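Local coordinates for protein dipeptide Epimerase (Enterococcus faecalis V583, PDB 3JVA) that belongs to the mandelate racemase/muconate lactonizing enzyme family, with an enolase-like N-terminal domain and a barrel domain that carries a magnesium ion, at residues E215-R220 / E224-V229; E241-A246 / D259-K264; E251-G256 / A284-M289. One frame throughout, in Å; residues are numbered along the deposited sequence.

Contact 1. Residues E215-R220 / E224-V229; sequences EQPVKR and EGLKYV. With MG (magnesium ion), chain O.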
loop_
_atom_site.group_PDB
_atom_site.type_symbol
_atom_site.label_atom_id
_atom_site.label_comp_id
_atom_site.label_asym_id
_atom_site.label_seq_id
_atom_site.Cartn_x
_atom_site.Cartn_y
_atom_site.Cartn_z
ATOM N N GLU B 215 1.564 -0.224 -29.971
ATOM C CA GLU B 215 0.246 0.176 -29.516
ATOM C C GLU B 215 -0.561 -0.993 -28.960
ATOM O O GLU B 215 -0.579 -2.076 -29.543
ATOM C CB GLU B 215 -0.492 0.782 -30.707
ATOM C CG GLU B 215 -1.610 1.716 -30.384
ATOM C CD GLU B 215 -2.185 2.339 -31.642
ATOM O OE1 GLU B 215 -1.400 2.700 -32.553
ATOM O OE2 GLU B 215 -3.414 2.472 -31.717
ATOM N N GLN B 216 -1.220 -0.753 -27.827
ATOM C CA GLN B 216 -2.099 -1.719 -27.167
ATOM C C GLN B 216 -1.750 -3.199 -27.352
ATOM O O GLN B 216 -2.453 -3.928 -28.046
ATOM C CB GLN B 216 -3.532 -1.475 -27.655
ATOM C CG GLN B 216 -4.623 -2.091 -26.800
ATOM C CD GLN B 216 -4.753 -1.408 -25.458
ATOM O OE1 GLN B 216 -4.760 -0.175 -25.371
ATOM N NE2 GLN B 216 -4.859 -2.202 -24.399
ATOM N N PRO B 217 -0.677 -3.670 -26.701
ATOM C CA PRO B 217 -0.299 -5.076 -26.849
ATOM C C PRO B 217 -1.218 -6.099 -26.171
ATOM O O PRO B 217 -1.213 -7.272 -26.541
ATOM C CB PRO B 217 1.124 -5.107 -26.299
ATOM C CG PRO B 217 1.091 -4.058 -25.232
ATOM C CD PRO B 217 0.309 -2.934 -25.892
ATOM N N VAL B 218 -2.002 -5.659 -25.190
ATOM C CA VAL B 218 -2.920 -6.556 -24.486
ATOM C C VAL B 218 -4.360 -6.043 -24.509
ATOM O O VAL B 218 -4.616 -4.908 -24.915
ATOM C CB VAL B 218 -2.490 -6.755 -23.010
ATOM C CG1 VAL B 218 -1.076 -7.311 -22.960
ATOM C CG2 VAL B 218 -2.562 -5.426 -22.249
ATOM N N LYS B 219 -5.295 -6.888 -24.080
ATOM C CA LYS B 219 -6.710 -6.521 -24.044
ATOM C C LYS B 219 -6.917 -5.234 -23.262
ATOM O O LYS B 219 -6.286 -5.012 -22.228
ATOM C CB LYS B 219 -7.543 -7.652 -23.440
ATOM C CG LYS B 219 -7.749 -8.809 -24.396
ATOM C CD LYS B 219 -8.661 -9.872 -23.812
ATOM C CE LYS B 219 -8.930 -10.967 -24.830
ATOM N NZ LYS B 219 -9.815 -12.032 -24.283
ATOM N N ARG B 220 -7.825 -4.401 -23.757
ATOM C CA ARG B 220 -8.088 -3.097 -23.162
ATOM C C ARG B 220 -8.370 -3.024 -21.665
ATOM O O ARG B 220 -7.968 -2.057 -21.016
ATOM C CB ARG B 220 -9.207 -2.392 -23.939
ATOM C CG ARG B 220 -10.559 -3.092 -23.946
ATOM C CD ARG B 220 -11.447 -2.465 -25.019
ATOM N NE ARG B 220 -12.819 -2.973 -25.024
ATOM C CZ ARG B 220 -13.775 -2.565 -24.195
ATOM N NH1 ARG B 220 -13.519 -1.636 -23.280
ATOM N NH2 ARG B 220 -14.996 -3.078 -24.290
ATOM N N GLU B 224 -3.314 -4.033 -15.483
ATOM C CA GLU B 224 -2.170 -4.579 -14.759
ATOM C C GLU B 224 -1.207 -5.205 -15.763
ATOM O O GLU B 224 0.004 -5.029 -15.667
ATOM C CB GLU B 224 -2.628 -5.642 -13.756
ATOM C CG GLU B 224 -3.339 -5.088 -12.532
ATOM C CD GLU B 224 -4.144 -6.148 -11.795
ATOM O OE1 GLU B 224 -3.575 -7.209 -11.445
ATOM O OE2 GLU B 224 -5.351 -5.919 -11.566
ATOM N N GLY B 225 -1.764 -5.936 -16.724
ATOM C CA GLY B 225 -0.952 -6.580 -17.742
ATOM C C GLY B 225 -0.307 -5.567 -18.670
ATOM O O GLY B 225 0.841 -5.729 -19.083
ATOM N N LEU B 226 -1.048 -4.518 -19.008
ATOM C CA LEU B 226 -0.522 -3.475 -19.879
ATOM C C LEU B 226 0.646 -2.806 -19.161
ATOM O O LEU B 226 1.675 -2.501 -19.765
ATOM C CB LEU B 226 -1.622 -2.459 -20.197
ATOM C CG LEU B 226 -1.290 -1.305 -21.146
ATOM C CD1 LEU B 226 -0.749 -1.843 -22.461
ATOM C CD2 LEU B 226 -2.552 -0.483 -21.381
ATOM N N LYS B 227 0.480 -2.600 -17.856
ATOM C CA LYS B 227 1.504 -1.995 -17.014
ATOM C C LYS B 227 2.740 -2.903 -16.972
ATOM O O LYS B 227 3.874 -2.431 -17.014
ATOM C CB LYS B 227 0.938 -1.805 -15.599
ATOM C CG LYS B 227 1.940 -1.453 -14.509
ATOM C CD LYS B 227 2.494 -0.057 -14.657
ATOM C CE LYS B 227 2.978 0.476 -13.313
ATOM N NZ LYS B 227 3.965 -0.431 -12.662
ATOM N N TYR B 228 2.502 -4.209 -16.896
ATOM C CA TYR B 228 3.582 -5.192 -16.855
ATOM C C TYR B 228 4.430 -5.088 -18.119
ATOM O O TYR B 228 5.653 -5.021 -18.054
ATOM C CB TYR B 228 2.999 -6.606 -16.742
ATOM C CG TYR B 228 4.045 -7.704 -16.809
ATOM C CD1 TYR B 228 4.884 -7.963 -15.726
ATOM C CD2 TYR B 228 4.201 -8.470 -17.964
ATOM C CE1 TYR B 228 5.860 -8.968 -15.792
ATOM C CE2 TYR B 228 5.174 -9.478 -18.040
ATOM C CZ TYR B 228 5.996 -9.719 -16.949
ATOM O OH TYR B 228 6.948 -10.717 -17.008
ATOM N N VAL B 229 3.775 -5.077 -19.274
ATOM C CA VAL B 229 4.498 -4.975 -20.537
ATOM C C VAL B 229 5.352 -3.712 -20.576
ATOM O O VAL B 229 6.550 -3.763 -20.847
ATOM C CB VAL B 229 3.528 -4.953 -21.731
ATOM C CG1 VAL B 229 4.309 -4.821 -23.033
ATOM C CG2 VAL B 229 2.696 -6.217 -21.738
HETATM MG MG MG O . -4.638 1.305 -32.287
HETATM O O HOH W 1 -6.307 0.323 -32.968
HETATM O O HOH W 2 -5.073 2.577 -33.964
HETATM O O HOH W 3 -4.476 -0.172 -30.843
#
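The Pro217 ring meets helix 223-232 with its CG-CD edge, and two methyls come in there, neither of them covering a face. Val229 CG1 lies nearly in the ring plane off CG, while Leu226 CD1 sits beyond the CD side, raised off the plane toward one face and 3.8 Å from Pro217 CD. The amide of Gln216 lies to one side of the same leucine: Leu226 CD2 is 4.2 Å from Gln216 NE2 and well above the amide plane. In that plane NE2 donates to Val218 O, a nearly straight bond of 2.8 Å (171°), and the donor is tilted 31° from the carbonyl plane. This bond and Gln216 OE1's bond to Asp240 N fix the amide's rotation.

The contact is a strand-loop-helix unit of the enolase-type (beta/alpha) barrel, in which the loop after strand 213-215 folds back on the helix it leads into. At the strand end Glu215 turns the other way, its extended chain bringing OE2 to 1.8 Å from the magnesium ion, which Asp189, Asp240 and three waters also bind.

With CG1 of Val218 opposite the carbonyl carbon (chi1 -58°), CG2 falls between the backbone N and the carbonyl carbon, where it rests 3.7 Å from Leu226 CB and close to Gly225. CG1 itself reaches Val229 CG2.

Contact 2. Residues E241-A246 / D259-K264; sequences ESCFDA and DVINIK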
loop_
_atom_site.group_PDB
_atom_site.type_symbol
_atom_site.label_atom_id
_atom_site.label_comp_id
_atom_site.label_asym_id
_atom_site.label_seq_id
_atom_site.Cartn_x
_atom_site.Cartn_y
_atom_site.Cartn_z
ATOM N N GLU B 241 -7.091 1.318 -27.198
ATOM C CA GLU B 241 -8.393 0.865 -26.724
ATOM C C GLU B 241 -8.572 0.980 -25.203
ATOM O O GLU B 241 -9.703 1.085 -24.726
ATOM C CB GLU B 241 -8.658 -0.583 -27.175
ATOM C CG GLU B 241 -9.006 -0.764 -28.667
ATOM C CD GLU B 241 -7.832 -0.540 -29.620
ATOM O OE1 GLU B 241 -6.664 -0.588 -29.175
ATOM O OE2 GLU B 241 -8.081 -0.334 -30.829
ATOM N N SER B 242 -7.473 0.967 -24.445
ATOM C CA SER B 242 -7.568 1.091 -22.987
ATOM C C SER B 242 -7.958 2.513 -22.590
ATOM O O SER B 242 -8.299 2.766 -21.434
ATOM C CB SER B 242 -6.240 0.727 -22.303
ATOM O OG SER B 242 -6.037 -0.678 -22.282
ATOM N N CYS B 243 -7.899 3.440 -23.544
ATOM C CA CYS B 243 -8.275 4.823 -23.259
ATOM C C CYS B 243 -9.333 5.358 -24.212
ATOM O O CYS B 243 -9.044 5.637 -25.379
ATOM C CB CYS B 243 -7.061 5.754 -23.306
ATOM S SG CYS B 243 -7.504 7.500 -22.985
ATOM N N PHE B 244 -10.557 5.491 -23.707
ATOM C CA PHE B 244 -11.666 6.029 -24.481
ATOM C C PHE B 244 -11.872 7.482 -24.065
ATOM O O PHE B 244 -11.845 8.380 -24.905
ATOM C CB PHE B 244 -12.957 5.246 -24.217
ATOM C CG PHE B 244 -13.155 4.065 -25.128
ATOM C CD1 PHE B 244 -12.132 3.152 -25.340
ATOM C CD2 PHE B 244 -14.372 3.862 -25.765
ATOM C CE1 PHE B 244 -12.318 2.052 -26.170
ATOM C CE2 PHE B 244 -14.567 2.762 -26.600
ATOM C CZ PHE B 244 -13.531 1.856 -26.800
ATOM N N ASP B 245 -12.042 7.707 -22.762
ATOM C CA ASP B 245 -12.284 9.054 -22.234
ATOM C C ASP B 245 -11.308 9.564 -21.167
ATOM O O ASP B 245 -10.338 8.899 -20.807
ATOM C CB ASP B 245 -13.712 9.144 -21.678
ATOM C CG ASP B 245 -13.976 8.137 -20.569
ATOM O OD1 ASP B 245 -13.029 7.789 -19.838
ATOM O OD2 ASP B 245 -15.142 7.704 -20.422
ATOM N N ALA B 246 -11.588 10.765 -20.659
ATOM C CA ALA B 246 -10.743 11.392 -19.652
ATOM C C ALA B 246 -10.608 10.553 -18.393
ATOM O O ALA B 246 -9.549 10.530 -17.764
ATOM C CB ALA B 246 -11.292 12.779 -19.296
ATOM N N ASP B 259 3.448 4.434 -21.641
ATOM C CA ASP B 259 4.367 5.516 -21.970
ATOM C C ASP B 259 3.682 6.638 -22.745
ATOM O O ASP B 259 4.061 7.800 -22.623
ATOM C CB ASP B 259 5.524 4.994 -22.819
ATOM C CG ASP B 259 6.347 3.955 -22.101
ATOM O OD1 ASP B 259 6.839 4.260 -20.994
ATOM O OD2 ASP B 259 6.499 2.841 -22.645
ATOM N N VAL B 260 2.681 6.272 -23.544
ATOM C CA VAL B 260 1.958 7.221 -24.383
ATOM C C VAL B 260 0.491 6.826 -24.496
ATOM O O VAL B 260 0.140 5.653 -24.370
ATOM C CB VAL B 260 2.574 7.245 -25.807
ATOM C CG1 VAL B 260 1.857 8.266 -26.693
ATOM C CG2 VAL B 260 4.050 7.558 -25.721
ATOM N N ILE B 261 -0.371 7.806 -24.736
ATOM C CA ILE B 261 -1.795 7.524 -24.874
ATOM C C ILE B 261 -2.317 8.032 -26.210
ATOM O O ILE B 261 -2.068 9.175 -26.591
ATOM C CB ILE B 261 -2.596 8.150 -23.705
ATOM C CG1 ILE B 261 -2.293 7.370 -22.420
ATOM C CG2 ILE B 261 -4.093 8.143 -24.015
ATOM C CD1 ILE B 261 -2.925 7.954 -21.160
ATOM N N ASN B 262 -3.038 7.165 -26.917
ATOM C CA ASN B 262 -3.588 7.502 -28.225
ATOM C C ASN B 262 -5.035 7.954 -28.112
ATOM O O ASN B 262 -5.907 7.207 -27.662
ATOM C CB ASN B 262 -3.480 6.288 -29.157
ATOM C CG ASN B 262 -3.721 6.634 -30.621
ATOM O OD1 ASN B 262 -3.549 7.781 -31.044
ATOM N ND2 ASN B 262 -4.095 5.631 -31.409
ATOM N N ILE B 263 -5.273 9.194 -28.515
ATOM C CA ILE B 263 -6.604 9.785 -28.497
ATOM C C ILE B 263 -7.277 9.596 -29.850
ATOM O O ILE B 263 -6.615 9.661 -30.884
ATOM C CB ILE B 263 -6.531 11.321 -28.280
ATOM C CG1 ILE B 263 -5.877 11.647 -26.940
ATOM C CG2 ILE B 263 -7.929 11.935 -28.390
ATOM C CD1 ILE B 263 -5.553 13.135 -26.780
ATOM N N LYS B 264 -8.583 9.341 -29.842
ATOM C CA LYS B 264 -9.358 9.271 -31.082
ATOM C C LYS B 264 -10.657 10.003 -30.767
ATOM O O LYS B 264 -11.334 9.678 -29.795
ATOM C CB LYS B 264 -9.651 7.837 -31.514
ATOM C CG LYS B 264 -8.427 7.117 -32.056
ATOM C CD LYS B 264 -8.769 5.725 -32.564
ATOM C CE LYS B 264 -7.497 4.982 -32.975
ATOM N NZ LYS B 264 -7.794 3.597 -33.447
HETATM O O HOH W 4 -9.080 2.431 -31.168
HETATM O O HOH W 5 -9.547 8.642 -26.699
#
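Cys243 and Ile261 meet with the sulfur side of one against a single methyl of the other. Cys243 SG is swung opposite its backbone N (chi1 179°), which lays the CB-SG bond broadside to Ile261 CG2: the methyl is 3.6 Å from Cys243 SG and 3.9 Å from Cys243 CB. CG2 of Ile261 is likewise the branch opposite its own backbone N, and it is the part of the isoleucine that does the touching, since CG1 and CD1 head along another direction. This is apolar packing, with no direct hydrogen bond between the segments.

The polar side chains face each other across water. Lys264 is stretched out along its whole length, whereas Glu241 is bent at its second torsion (chi2 71°), and their ends stop short of contact, with Glu241 OE2 4.7 Å from Lys264 NZ. One water bridges them, donating to Glu241 OE2 at 3.0 Å and accepting from Lys264 NZ at 2.9 Å.

Both segments belong to one beta-alpha-beta unit of the barrel: residues 241-246 form the loop between strand 236-239 and helix 246-255, and the chain returns along the parallel neighbouring strand 260-263. Ile261 faces the helical layer, where it also touches Cys281. Asn262 turns to the barrel interior, its ND2 making a weak hydrogen bond to Glu215, a magnesium ligand.

Nearer the backbone, Cys243 O and Asn262 O approach to 4.2 Å, and Lys267 NZ donates to both, satisfying two buried carbonyls with one ammonium group. A second water donates to Phe244 O at 2.9 Å, with weak bonds to Cys243 O and Lys264 N. Farther along the loop, Asp245 caps the start of helix 246-255 through OD1, which accepts from Asp248 N.

Contact 3. Residues E251-G256 / A284-M289; sequences ELVKKG and AGIECM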
loop_
_atom_site.group_PDB
_atom_site.type_symbol
_atom_site.label_atom_id
_atom_site.label_comp_id
_atom_site.label_asym_id
_atom_site.label_seq_id
_atom_site.Cartn_x
_atom_site.Cartn_y
_atom_site.Cartn_z
ATOM N N GLU B 251 -7.021 7.155 -14.876
ATOM C CA GLU B 251 -6.669 5.869 -14.291
ATOM C C GLU B 251 -5.333 5.385 -14.842
ATOM O O GLU B 251 -4.491 4.896 -14.089
ATOM C CB GLU B 251 -7.766 4.843 -14.586
ATOM C CG GLU B 251 -7.547 3.478 -13.956
ATOM C CD GLU B 251 -7.400 3.544 -12.444
ATOM O OE1 GLU B 251 -8.121 4.344 -11.807
ATOM O OE2 GLU B 251 -6.571 2.785 -11.894
ATOM N N LEU B 252 -5.136 5.542 -16.151
ATOM C CA LEU B 252 -3.899 5.115 -16.804
ATOM C C LEU B 252 -2.662 5.847 -16.285
ATOM O O LEU B 252 -1.637 5.217 -16.019
ATOM C CB LEU B 252 -4.004 5.292 -18.325
ATOM C CG LEU B 252 -4.885 4.276 -19.059
ATOM C CD1 LEU B 252 -5.097 4.707 -20.500
ATOM C CD2 LEU B 252 -4.223 2.896 -19.004
ATOM N N VAL B 253 -2.744 7.165 -16.134
ATOM C CA VAL B 253 -1.587 7.906 -15.641
ATOM C C VAL B 253 -1.400 7.680 -14.144
ATOM O O VAL B 253 -0.275 7.716 -13.651
ATOM C CB VAL B 253 -1.698 9.428 -15.915
ATOM C CG1 VAL B 253 -1.872 9.673 -17.404
ATOM C CG2 VAL B 253 -2.842 10.028 -15.119
ATOM N N LYS B 254 -2.500 7.446 -13.429
ATOM C CA LYS B 254 -2.446 7.191 -11.990
ATOM C C LYS B 254 -1.592 5.959 -11.717
ATOM O O LYS B 254 -0.697 5.981 -10.873
ATOM C CB LYS B 254 -3.844 6.934 -11.421
ATOM C CG LYS B 254 -4.694 8.167 -11.168
ATOM C CD LYS B 254 -6.000 7.773 -10.480
ATOM C CE LYS B 254 -6.839 8.990 -10.113
ATOM N NZ LYS B 254 -8.090 8.616 -9.387
ATOM N N LYS B 255 -1.888 4.881 -12.436
ATOM C CA LYS B 255 -1.164 3.628 -12.271
ATOM C C LYS B 255 0.146 3.580 -13.053
ATOM O O LYS B 255 0.935 2.648 -12.884
ATOM C CB LYS B 255 -2.042 2.448 -12.702
ATOM C CG LYS B 255 -3.370 2.346 -11.962
ATOM C CD LYS B 255 -4.141 1.088 -12.356
ATOM C CE LYS B 255 -3.560 -0.184 -11.727
ATOM N NZ LYS B 255 -2.184 -0.538 -12.197
ATOM N N GLY B 256 0.385 4.579 -13.898
ATOM C CA GLY B 256 1.600 4.590 -14.697
ATOM C C GLY B 256 1.598 3.384 -15.622
ATOM O O GLY B 256 2.622 2.739 -15.830
ATOM N N ALA B 284 0.778 14.620 -16.304
ATOM C CA ALA B 284 1.434 13.414 -15.809
ATOM C C ALA B 284 2.771 13.149 -16.510
ATOM O O ALA B 284 3.479 12.201 -16.168
ATOM C CB ALA B 284 0.509 12.220 -15.992
ATOM N N GLY B 285 3.109 13.979 -17.493
ATOM C CA GLY B 285 4.360 13.804 -18.216
ATOM C C GLY B 285 4.294 12.715 -19.275
ATOM O O GLY B 285 5.311 12.121 -19.645
ATOM N N ILE B 286 3.090 12.459 -19.767
ATOM C CA ILE B 286 2.854 11.443 -20.784
ATOM C C ILE B 286 2.418 12.125 -22.078
ATOM O O ILE B 286 1.505 12.950 -22.067
ATOM C CB ILE B 286 1.740 10.475 -20.319
ATOM C CG1 ILE B 286 2.226 9.691 -19.098
ATOM C CG2 ILE B 286 1.333 9.540 -21.446
ATOM C CD1 ILE B 286 1.199 8.727 -18.546
ATOM N N GLU B 287 3.083 11.807 -23.184
ATOM C CA GLU B 287 2.710 12.402 -24.460
ATOM C C GLU B 287 1.500 11.701 -25.061
ATOM O O GLU B 287 1.186 10.553 -24.705
ATOM C CB GLU B 287 3.883 12.348 -25.448
ATOM C CG GLU B 287 4.957 13.387 -25.172
ATOM C CD GLU B 287 6.170 13.255 -26.085
ATOM O OE1 GLU B 287 6.034 12.726 -27.207
ATOM O OE2 GLU B 287 7.263 13.697 -25.678
ATOM N N CYS B 288 0.821 12.401 -25.968
ATOM C CA CYS B 288 -0.355 11.861 -26.636
ATOM C C CYS B 288 -0.190 11.783 -28.145
ATOM O O CYS B 288 0.544 12.562 -28.746
ATOM C CB CYS B 288 -1.587 12.734 -26.350
ATOM S SG CYS B 288 -2.270 12.551 -24.688
ATOM N N MET B 289 -0.862 10.813 -28.747
ATOM C CA MET B 289 -0.881 10.692 -30.192
ATOM C C MET B 289 -2.363 10.788 -30.487
ATOM O O MET B 289 -3.184 10.602 -29.590
ATOM C CB MET B 289 -0.368 9.332 -30.673
ATOM C CG MET B 289 -0.506 9.153 -32.188
ATOM S SD MET B 289 0.364 7.690 -32.843
ATOM C CE MET B 289 -0.926 6.484 -32.829
#
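The last turn of helix 246-255 lies beside the point where helix 271-284 gives way to strand 287-290, Val253 and Ala284 being the closest pair of backbone positions, with 6.3 Å between their CA atoms. Val253 carries the whole contact from its side. Its CB is 3.6 Å from Ala284 CB, and that single methyl also lies near both branches of the valine, 3.8 Å from Val253 CG1 and 4.1 Å from Val253 CG2, so it sits against the isopropyl group as a whole.

Ile286 adds its far end. The CG1-CD1 arm is fully extended (chi2 179°), which carries CD1 out to Val253 CG1 at 3.4 Å, tighter than usual for two carbons; the two side chains meet at a slant.

In the barrel this joins neighbouring helices of the outer layer at their C-terminal ends, each closed by a Schellman motif with a glycine of positive phi. Gly256 (phi 63°) ends one, with Thr257 N bonded to Leu252 O and a weak bond from Gly256 N to Val253 O; Gly285 ends the other, and the chain turns there toward the strand.

Val253 packs further on Ile280 of helix 271-284. Ala284 also meets Leu250 of a neighbouring subunit, and the two Lys254 side chains of these subunits pack together.

Overall arrangement
The three contacts follow consecutive beta/alpha units round one side of the barrel. Contacts 1 and 2, centres about 12 Å apart, meet at Ser242, whose OG is 2.7 Å from Arg220 O and 2.9 Å from Gln216 NE2, both probable hydrogen bonds. Contacts 2 and 3 are about 9 Å apart and interleave along the chain; their strands 260-263 and 287-290 pair in the sheet, with Ile263 N 2.7 Å from Met289 O. Contact 1 supplies a magnesium ligand, Glu215, and contact 2 brings the Asn262 side chain to about 4 Å from the ion, whereas the touching side chains of contact 3 pack in the outer layer.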